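Local coordinates for protein Exo-beta-1,4-mannosidase (Rhizomucor miehei, PDB 4LYP) that probably hydrolyses beta-1,4-linked mannosides from their ends, as an extracellular fungal family 5 glycoside hydrolase with a TIM-barrel fold that also has transglycosylation activity, at residues A236-F247 and S264-D272; K331-G339 and S383-A391. All coordinates share one frame; numbering follows the deposited sequence.

Contact 1: residues A236-F247 and S264-D272; sequences ANEPQEAPASWF and SAGLESKLD. With GAI (guanidine), chain C.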
loop_
_atom_site.group_PDB
_atom_site.type_symbol
_atom_site.label_atom_id
_atom_site.label_comp_id
_atom_site.label_asym_id
_atom_site.label_seq_id
_atom_site.Cartn_x
_atom_site.Cartn_y
_atom_site.Cartn_z
ATOM N N ALA A 236 -1.275 -9.357 -1.789
ATOM C CA ALA A 236 -1.089 -8.581 -2.999
ATOM C C ALA A 236 -1.926 -7.337 -2.846
ATOM O O ALA A 236 -2.923 -7.277 -2.148
ATOM C CB ALA A 236 -1.547 -9.330 -4.283
ATOM N N ASN A 237 -1.553 -6.296 -3.617
ATOM C CA ASN A 237 -2.350 -5.072 -3.686
ATOM C C ASN A 237 -3.619 -5.352 -4.548
ATOM O O ASN A 237 -3.520 -5.621 -5.753
ATOM C CB ASN A 237 -1.514 -3.975 -4.335
ATOM C CG ASN A 237 -2.271 -2.709 -4.440
ATOM O OD1 ASN A 237 -2.857 -2.233 -3.426
ATOM N ND2 ASN A 237 -2.313 -2.123 -5.616
ATOM N N GLU A 238 -4.789 -5.235 -3.901
ATOM C CA GLU A 238 -6.105 -5.159 -4.583
ATOM C C GLU A 238 -6.427 -6.362 -5.479
ATOM O O GLU A 238 -6.789 -6.174 -6.630
ATOM C CB GLU A 238 -6.245 -3.865 -5.343
ATOM C CG GLU A 238 -6.045 -2.625 -4.466
ATOM C CD GLU A 238 -6.454 -1.355 -5.125
ATOM O OE1 GLU A 238 -6.846 -1.362 -6.338
ATOM O OE2 GLU A 238 -6.473 -0.291 -4.423
ATOM N N PRO A 239 -6.426 -7.596 -4.961
ATOM C CA PRO A 239 -7.010 -8.665 -5.781
ATOM C C PRO A 239 -8.441 -8.313 -6.191
ATOM O O PRO A 239 -9.189 -7.772 -5.399
ATOM C CB PRO A 239 -6.985 -9.887 -4.858
ATOM C CG PRO A 239 -6.086 -9.543 -3.734
ATOM C CD PRO A 239 -6.104 -8.039 -3.598
ATOM N N GLN A 240 -8.835 -8.607 -7.440
ATOM C CA GLN A 240 -10.139 -8.239 -7.979
ATOM C C GLN A 240 -11.081 -9.445 -7.982
ATOM O O GLN A 240 -11.020 -10.309 -8.848
ATOM C CB GLN A 240 -9.995 -7.642 -9.378
ATOM C CG GLN A 240 -9.116 -6.382 -9.445
ATOM C CD GLN A 240 -9.738 -5.241 -8.674
ATOM O OE1 GLN A 240 -10.816 -4.738 -9.042
ATOM N NE2 GLN A 240 -9.142 -4.838 -7.552
ATOM N N GLU A 241 -11.967 -9.498 -6.981
ATOM C CA GLU A 241 -12.956 -10.612 -6.867
ATOM C C GLU A 241 -12.262 -11.971 -6.997
ATOM O O GLU A 241 -12.755 -12.828 -7.762
ATOM C CB GLU A 241 -14.081 -10.385 -7.889
ATOM C CG GLU A 241 -14.810 -9.089 -7.531
ATOM C CD GLU A 241 -16.277 -9.166 -7.875
ATOM O OE1 GLU A 241 -17.148 -9.826 -7.161
ATOM O OE2 GLU A 241 -16.576 -8.656 -8.903
ATOM N N ALA A 242 -11.181 -12.195 -6.307
ATOM C CA ALA A 242 -10.476 -13.467 -6.330
ATOM C C ALA A 242 -11.287 -14.484 -5.505
ATOM O O ALA A 242 -11.986 -14.127 -4.541
ATOM C CB ALA A 242 -9.120 -13.275 -5.738
ATOM N N PRO A 243 -11.167 -15.791 -5.823
ATOM C CA PRO A 243 -11.989 -16.762 -5.103
ATOM C C PRO A 243 -11.512 -16.961 -3.696
ATOM O O PRO A 243 -10.284 -16.884 -3.369
ATOM C CB PRO A 243 -11.840 -18.019 -5.924
ATOM C CG PRO A 243 -10.609 -17.803 -6.704
ATOM C CD PRO A 243 -10.402 -16.360 -6.911
ATOM N N ALA A 244 -12.462 -17.280 -2.805
ATOM C CA ALA A 244 -12.159 -17.571 -1.408
ATOM C C ALA A 244 -11.042 -18.616 -1.289
ATOM O O ALA A 244 -10.160 -18.553 -0.423
ATOM C CB ALA A 244 -13.401 -18.048 -0.641
ATOM N N SER A 245 -11.104 -19.647 -2.144
ATOM C CA SER A 245 -10.107 -20.737 -2.037
ATOM C C SER A 245 -8.689 -20.234 -2.287
ATOM O O SER A 245 -7.735 -20.762 -1.729
ATOM C CB SER A 245 -10.448 -21.826 -3.071
ATOM O OG SER A 245 -10.538 -21.270 -4.408
ATOM N N TRP A 246 -8.536 -19.195 -3.136
ATOM C CA TRP A 246 -7.194 -18.641 -3.396
ATOM C C TRP A 246 -6.709 -17.874 -2.163
ATOM O O TRP A 246 -5.563 -18.050 -1.740
ATOM C CB TRP A 246 -7.228 -17.789 -4.636
ATOM C CG TRP A 246 -5.955 -17.097 -4.961
ATOM C CD1 TRP A 246 -4.884 -17.634 -5.595
ATOM C CD2 TRP A 246 -5.613 -15.695 -4.662
ATOM N NE1 TRP A 246 -3.878 -16.686 -5.746
ATOM C CE2 TRP A 246 -4.290 -15.487 -5.200
ATOM C CE3 TRP A 246 -6.271 -14.647 -4.010
ATOM C CZ2 TRP A 246 -3.647 -14.268 -5.112
ATOM C CZ3 TRP A 246 -5.631 -13.397 -3.989
ATOM C CH2 TRP A 246 -4.315 -13.230 -4.497
ATOM N N PHE A 247 -7.586 -17.060 -1.549
ATOM C CA PHE A 247 -7.207 -16.414 -0.324
ATOM C C PHE A 247 -6.834 -17.431 0.719
ATOM O O PHE A 247 -5.843 -17.215 1.466
ATOM C CB PHE A 247 -8.330 -15.538 0.214
ATOM C CG PHE A 247 -8.520 -14.270 -0.560
ATOM C CD1 PHE A 247 -7.619 -13.177 -0.426
ATOM C CD2 PHE A 247 -9.609 -14.116 -1.465
ATOM C CE1 PHE A 247 -7.804 -12.012 -1.123
ATOM C CE2 PHE A 247 -9.770 -12.913 -2.161
ATOM C CZ PHE A 247 -8.870 -11.863 -1.980
ATOM N N SER A 264 -2.154 -10.271 5.775
ATOM C CA SER A 264 -3.211 -9.443 5.239
ATOM C C SER A 264 -3.534 -9.749 3.781
ATOM O O SER A 264 -2.684 -10.262 3.061
ATOM C CB SER A 264 -2.650 -7.938 5.308
ATOM O OG SER A 264 -3.506 -7.042 4.670
ATOM N N ALA A 265 -4.783 -9.461 3.353
ATOM C CA ALA A 265 -5.242 -9.748 2.020
ATOM C C ALA A 265 -5.020 -8.636 1.017
ATOM O O ALA A 265 -5.096 -8.889 -0.184
ATOM C CB ALA A 265 -6.718 -10.080 2.062
ATOM N N GLY A 266 -4.858 -7.371 1.434
ATOM C CA GLY A 266 -4.711 -6.218 0.518
ATOM C C GLY A 266 -5.954 -5.763 -0.176
ATOM O O GLY A 266 -5.835 -5.085 -1.228
ATOM N N LEU A 267 -7.145 -6.099 0.343
ATOM C CA LEU A 267 -8.357 -5.785 -0.360
ATOM C C LEU A 267 -8.765 -4.319 -0.268
ATOM O O LEU A 267 -8.567 -3.652 0.758
ATOM C CB LEU A 267 -9.516 -6.606 0.227
ATOM C CG LEU A 267 -10.667 -6.886 -0.699
ATOM C CD1 LEU A 267 -10.307 -7.970 -1.743
ATOM C CD2 LEU A 267 -11.962 -7.218 0.056
ATOM N N GLU A 268 -9.445 -3.875 -1.338
ATOM C CA GLU A 268 -10.086 -2.517 -1.319
ATOM C C GLU A 268 -11.280 -2.448 -0.386
ATOM O O GLU A 268 -11.599 -1.405 0.173
ATOM C CB GLU A 268 -10.560 -2.143 -2.698
ATOM C CG GLU A 268 -9.461 -1.913 -3.763
ATOM C CD GLU A 268 -10.023 -2.139 -5.160
ATOM O OE1 GLU A 268 -10.240 -1.208 -5.921
ATOM O OE2 GLU A 268 -10.288 -3.346 -5.494
ATOM N N SER A 269 -12.069 -3.558 -0.324
ATOM C CA SER A 269 -13.371 -3.544 0.319
ATOM C C SER A 269 -14.291 -2.516 -0.341
ATOM O O SER A 269 -15.018 -1.779 0.336
ATOM C CB SER A 269 -13.265 -3.350 1.818
ATOM O OG SER A 269 -12.504 -4.393 2.389
ATOM N N LYS A 270 -14.304 -2.470 -1.669
ATOM C CA LYS A 270 -15.066 -1.491 -2.410
ATOM C C LYS A 270 -16.428 -1.969 -2.795
ATOM O O LYS A 270 -17.200 -1.197 -3.355
ATOM C CB LYS A 270 -14.337 -0.991 -3.586
ATOM C CG LYS A 270 -14.171 -1.825 -4.726
ATOM C CD LYS A 270 -13.629 -1.004 -6.005
ATOM C CE LYS A 270 -14.384 -0.070 -6.943
ATOM N NZ LYS A 270 -13.648 0.012 -8.286
ATOM N N LEU A 271 -16.733 -3.249 -2.561
ATOM C CA LEU A 271 -17.979 -3.867 -3.080
ATOM C C LEU A 271 -18.957 -4.080 -1.949
ATOM O O LEU A 271 -19.383 -3.089 -1.330
ATOM C CB LEU A 271 -17.584 -5.170 -3.846
ATOM C CG LEU A 271 -16.659 -4.899 -5.051
ATOM C CD1 LEU A 271 -16.277 -6.223 -5.734
ATOM C CD2 LEU A 271 -17.246 -3.945 -6.104
ATOM N N ASP A 272 -19.251 -5.312 -1.599
ATOM C CA ASP A 272 -20.261 -5.619 -0.566
ATOM C C ASP A 272 -19.615 -6.493 0.527
ATOM O O ASP A 272 -18.421 -6.833 0.477
ATOM C CB ASP A 272 -21.503 -6.275 -1.247
ATOM C CG ASP A 272 -21.174 -7.587 -1.973
ATOM O OD1 ASP A 272 -19.974 -8.024 -2.022
ATOM O OD2 ASP A 272 -22.077 -8.147 -2.635
HETATM C C GAI C . -6.664 1.704 -7.777
HETATM N N1 GAI C . -6.577 1.706 -6.448
HETATM N N2 GAI C . -7.157 0.573 -8.310
HETATM N N3 GAI C . -6.241 2.665 -8.519
HETATM O O HOH W 1 -9.290 -5.354 -3.822
HETATM O O HOH W 2 -10.956 -1.958 -8.468
HETATM O O HOH W 3 -19.289 -8.833 -4.691
#

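Contact 2: residues K331-G339 and S383-A391; sequences KPIVMEEFG and SFSGSNFWA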
loop_
_atom_site.group_PDB
_atom_site.type_symbol
_atom_site.label_atom_id
_atom_site.label_comp_id
_atom_site.label_asym_id
_atom_site.label_seq_id
_atom_site.Cartn_x
_atom_site.Cartn_y
_atom_site.Cartn_z
ATOM N N LYS A 331 -12.294 -8.880 13.704
ATOM C CA LYS A 331 -10.892 -8.654 13.334
ATOM C C LYS A 331 -10.693 -7.147 13.225
ATOM O O LYS A 331 -11.609 -6.400 12.879
ATOM C CB LYS A 331 -10.566 -9.329 12.005
ATOM C CG LYS A 331 -10.587 -10.860 12.108
ATOM C CD LYS A 331 -10.248 -11.549 10.822
ATOM C CE LYS A 331 -10.148 -13.041 11.062
ATOM N NZ LYS A 331 -9.959 -13.850 9.870
ATOM N N PRO A 332 -9.453 -6.680 13.403
ATOM C CA PRO A 332 -9.187 -5.216 13.197
ATOM C C PRO A 332 -9.358 -4.792 11.785
ATOM O O PRO A 332 -9.308 -5.605 10.846
ATOM C CB PRO A 332 -7.713 -5.087 13.643
ATOM C CG PRO A 332 -7.448 -6.256 14.517
ATOM C CD PRO A 332 -8.268 -7.373 13.927
ATOM N N ILE A 333 -9.438 -3.474 11.584
ATOM C CA ILE A 333 -9.475 -2.909 10.211
ATOM C C ILE A 333 -8.578 -1.709 10.149
ATOM O O ILE A 333 -8.458 -0.897 11.083
ATOM C CB ILE A 333 -10.925 -2.540 9.802
ATOM C CG1 ILE A 333 -10.927 -2.071 8.353
ATOM C CG2 ILE A 333 -11.595 -1.560 10.775
ATOM C CD1 ILE A 333 -12.311 -2.060 7.735
ATOM N N VAL A 334 -7.859 -1.612 9.016
ATOM C CA VAL A 334 -7.010 -0.460 8.697
ATOM C C VAL A 334 -7.468 0.069 7.320
ATOM O O VAL A 334 -7.611 -0.682 6.365
ATOM C CB VAL A 334 -5.547 -0.899 8.607
ATOM C CG1 VAL A 334 -4.638 0.297 8.227
ATOM C CG2 VAL A 334 -5.044 -1.521 9.914
ATOM N N MET A 335 -7.661 1.413 7.223
ATOM C CA MET A 335 -7.880 2.027 5.893
ATOM C C MET A 335 -6.489 2.307 5.316
ATOM O O MET A 335 -5.885 3.402 5.510
ATOM C CB MET A 335 -8.715 3.301 5.956
ATOM C CG MET A 335 -8.886 3.878 4.574
ATOM S SD MET A 335 -10.233 5.106 4.424
ATOM C CE MET A 335 -9.654 6.387 5.475
ATOM N N GLU A 336 -5.940 1.288 4.658
ATOM C CA GLU A 336 -4.519 1.273 4.308
ATOM C C GLU A 336 -4.250 2.045 2.996
ATOM O O GLU A 336 -3.082 2.132 2.614
ATOM C CB GLU A 336 -3.956 -0.147 4.228
ATOM C CG GLU A 336 -4.429 -0.874 3.016
ATOM C CD GLU A 336 -3.819 -2.246 2.816
ATOM O OE1 GLU A 336 -2.987 -2.651 3.668
ATOM O OE2 GLU A 336 -4.171 -2.892 1.802
ATOM N N GLU A 337 -5.288 2.549 2.341
ATOM C CA GLU A 337 -5.116 3.541 1.255
ATOM C C GLU A 337 -6.286 4.473 1.309
ATOM O O GLU A 337 -7.455 4.036 1.418
ATOM C CB GLU A 337 -5.152 2.941 -0.152
ATOM C CG GLU A 337 -4.016 1.960 -0.454
ATOM C CD GLU A 337 -3.933 1.644 -1.943
ATOM O OE1 GLU A 337 -4.646 2.252 -2.760
ATOM O OE2 GLU A 337 -3.119 0.742 -2.318
ATOM N N PHE A 338 -6.020 5.753 1.045
ATOM C CA PHE A 338 -7.035 6.741 0.639
ATOM C C PHE A 338 -6.297 7.948 0.152
ATOM O O PHE A 338 -5.134 8.179 0.545
ATOM C CB PHE A 338 -8.016 7.110 1.787
ATOM C CG PHE A 338 -7.405 7.959 2.851
ATOM C CD1 PHE A 338 -6.549 7.449 3.844
ATOM C CD2 PHE A 338 -7.626 9.344 2.824
ATOM C CE1 PHE A 338 -5.933 8.280 4.776
ATOM C CE2 PHE A 338 -7.003 10.167 3.788
ATOM C CZ PHE A 338 -6.182 9.634 4.756
ATOM N N GLY A 339 -6.978 8.795 -0.624
ATOM C CA GLY A 339 -6.284 10.014 -1.071
ATOM C C GLY A 339 -7.236 10.858 -1.897
ATOM O O GLY A 339 -8.370 10.518 -2.194
ATOM N N SER A 383 -12.984 0.252 17.280
ATOM C CA SER A 383 -13.695 -0.186 16.076
ATOM C C SER A 383 -12.874 0.063 14.810
ATOM O O SER A 383 -13.359 -0.199 13.735
ATOM C CB SER A 383 -15.044 0.540 15.967
ATOM O OG SER A 383 -15.788 0.184 17.120
ATOM N N PHE A 384 -11.691 0.652 14.917
ATOM C CA PHE A 384 -10.840 0.964 13.762
ATOM C C PHE A 384 -9.451 1.064 14.308
ATOM O O PHE A 384 -9.254 1.537 15.416
ATOM C CB PHE A 384 -11.256 2.317 13.097
ATOM C CG PHE A 384 -11.363 2.244 11.584
ATOM C CD1 PHE A 384 -10.210 2.465 10.835
ATOM C CD2 PHE A 384 -12.520 1.882 10.956
ATOM C CE1 PHE A 384 -10.257 2.408 9.479
ATOM C CE2 PHE A 384 -12.589 1.775 9.582
ATOM C CZ PHE A 384 -11.431 2.025 8.847
ATOM N N SER A 385 -8.472 0.654 13.514
ATOM C CA SER A 385 -7.114 0.602 14.020
ATOM C C SER A 385 -6.165 1.658 13.456
ATOM O O SER A 385 -5.092 1.792 13.973
ATOM C CB SER A 385 -6.495 -0.779 13.870
ATOM O OG SER A 385 -7.021 -1.694 14.811
ATOM N N GLY A 386 -6.582 2.400 12.448
ATOM C CA GLY A 386 -5.781 3.496 11.871
ATOM C C GLY A 386 -5.846 3.425 10.356
ATOM O O GLY A 386 -6.800 2.944 9.758
ATOM N N SER A 387 -4.821 4.040 9.723
ATOM C CA SER A 387 -4.887 4.300 8.297
ATOM C C SER A 387 -3.481 4.512 7.731
ATOM O O SER A 387 -2.515 4.822 8.474
ATOM C CB SER A 387 -5.750 5.548 7.999
ATOM O OG SER A 387 -5.228 6.691 8.671
ATOM N N ASN A 388 -3.398 4.408 6.401
ATOM C CA ASN A 388 -2.161 4.728 5.673
ATOM C C ASN A 388 -2.580 5.605 4.512
ATOM O O ASN A 388 -3.171 5.117 3.518
ATOM C CB ASN A 388 -1.419 3.502 5.127
ATOM C CG ASN A 388 -1.080 2.497 6.172
ATOM O OD1 ASN A 388 -1.950 1.818 6.715
ATOM N ND2 ASN A 388 0.232 2.362 6.471
ATOM N N PHE A 389 -2.341 6.935 4.564
ATOM C CA PHE A 389 -2.671 7.777 3.415
ATOM C C PHE A 389 -1.811 7.359 2.215
ATOM O O PHE A 389 -0.687 6.856 2.355
ATOM C CB PHE A 389 -2.499 9.265 3.746
ATOM C CG PHE A 389 -1.083 9.678 4.010
ATOM C CD1 PHE A 389 -0.278 10.143 2.961
ATOM C CD2 PHE A 389 -0.516 9.650 5.268
ATOM C CE1 PHE A 389 1.068 10.494 3.149
ATOM C CE2 PHE A 389 0.796 10.006 5.495
ATOM C CZ PHE A 389 1.572 10.459 4.445
ATOM N N TRP A 390 -2.417 7.543 1.024
ATOM C CA TRP A 390 -1.731 7.219 -0.247
ATOM C C TRP A 390 -1.506 8.540 -0.977
ATOM O O TRP A 390 -2.456 9.147 -1.419
ATOM C CB TRP A 390 -2.598 6.299 -1.075
ATOM C CG TRP A 390 -1.925 6.002 -2.391
ATOM C CD1 TRP A 390 -1.772 6.854 -3.499
ATOM C CD2 TRP A 390 -1.186 4.805 -2.703
ATOM N NE1 TRP A 390 -1.003 6.248 -4.449
ATOM C CE2 TRP A 390 -0.590 4.998 -4.001
ATOM C CE3 TRP A 390 -0.949 3.582 -2.021
ATOM C CZ2 TRP A 390 0.171 3.995 -4.639
ATOM C CZ3 TRP A 390 -0.164 2.606 -2.643
ATOM C CH2 TRP A 390 0.383 2.818 -3.946
ATOM N N ALA A 391 -0.227 9.000 -1.032
ATOM C CA ALA A 391 0.985 8.326 -0.571
ATOM C C ALA A 391 2.011 9.460 -0.325
ATOM O O ALA A 391 1.857 10.565 -0.821
ATOM C CB ALA A 391 1.539 7.320 -1.567
HETATM O O HOH W 4 -9.776 -2.100 14.092
#

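Contact 1: residues A236-F247 and S264-D272
Glu238 runs out across Glu268, the two side chains meeting at about a right angle. Its CB is the loosest point, 4.1 Å from Glu268 OE2; CG closes on Glu268 CG at 3.6 Å, and CD comes to 3.3 Å from that same methylene. With CG set beside its own backbone N (chi1 -56°) and the rest of the chain extended, the carboxylate stacks on that of Glu268, the planes only 16° apart. At the tip OE1 stays close to Glu268 OE1, two acceptors with no bond between them, while both Glu238 oxygens bind the guanidine: OE1 takes a hydrogen bond from N2 at 2.8 Å, OE2 one from N1, also at 2.8 Å. Trp153 NE1 and His291 ND1 bond to OE1 and OE2 respectively, so the group is fixed from several sides.

Glu268 is steadied in turn. Gln240 NE2 reaches its OE2 at 2.8 Å from above the carboxylate plane (45° out of it) while also donating to Glu238 O, and a water joins that OE2 to Pro239 O. The backbones are tied where Glu238 N bonds to Gly266 O at 2.9 Å, and at the start of helix 244-257 Phe247 CE1 packs against Ala265 CB at 3.9 Å. The Asn-Glu-Pro sequence after strand 230-234 matches the clan GH-A signature, whose glutamate is the acid/base in relatives; Glu238 probably plays that part in this TIM-barrel active site.

Contact 2: residues K331-G339 and S383-A391
Ile333 lays its CG2 methyl over one face of the Phe384 ring, 3.7 Å from the centroid and 19° off the ring normal. The methyl can reach there because CG1 takes the place anti to the backbone N (chi1 -176°), leaving CG2 to face the ring. Further along the same ring, Phe384 CE1 packs against Met335 CB at 3.9 Å.

The backbones behind these side chains run parallel: Met335 is bridged to Ser387, donating from its N to Gly386 O and accepting at its O from Asn388 N at 2.8 Å. These are adjacent strands 333-338 and 386-394 of the (beta/alpha)8 barrel, in the order expected for its seventh and eighth strands, with helix 308-329 covering Ile333, Met335 and Phe384 from outside. Turned to the interior, Asn388 brings OD1 to 3.4 Å from Val334 CG1, its ND2 being bound to Asn95.

Near the strand ends Glu337 and Trp390 run alongside each other in the same direction, the carboxylate and indole planes 36° apart. Glu337 OE2 comes to 3.5 Å from Trp390 CZ3, while Arg97 and Trp293 hold the carboxylate's oxygens. Glu337 OE1 lies over one indole face, toward the rim, and Ala391 CB over the other, beyond the cis peptide after Trp390. Trp390 N bonds to Phe338 O at 2.8 Å, and Phe338 crosses Phe389, CE1 against CB at 3.7 Å.

Contact 1 is complete before the chain reaches contact 2, and their centres lie about 16 Å apart. Contact 1 joins the loops that follow strands 230-234 and 262-264; contact 2 pairs strands 333-338 and 386-394 further round the barrel. Strand 288-292 stands between them, bonding Glu268 by backbone at His291 and strand 333-338 at Thr288 and Cys290, while the His291 ring bonds to both Glu238 and Glu336. The two contacts meet at the barrel mouth, where Glu238 OE2 is 3.5 Å from Glu337 OE1. That pairing of carboxylates fits the acid/base and nucleophile of retaining family 5 enzymes, so each contact probably contributes one half of the catalytic pair.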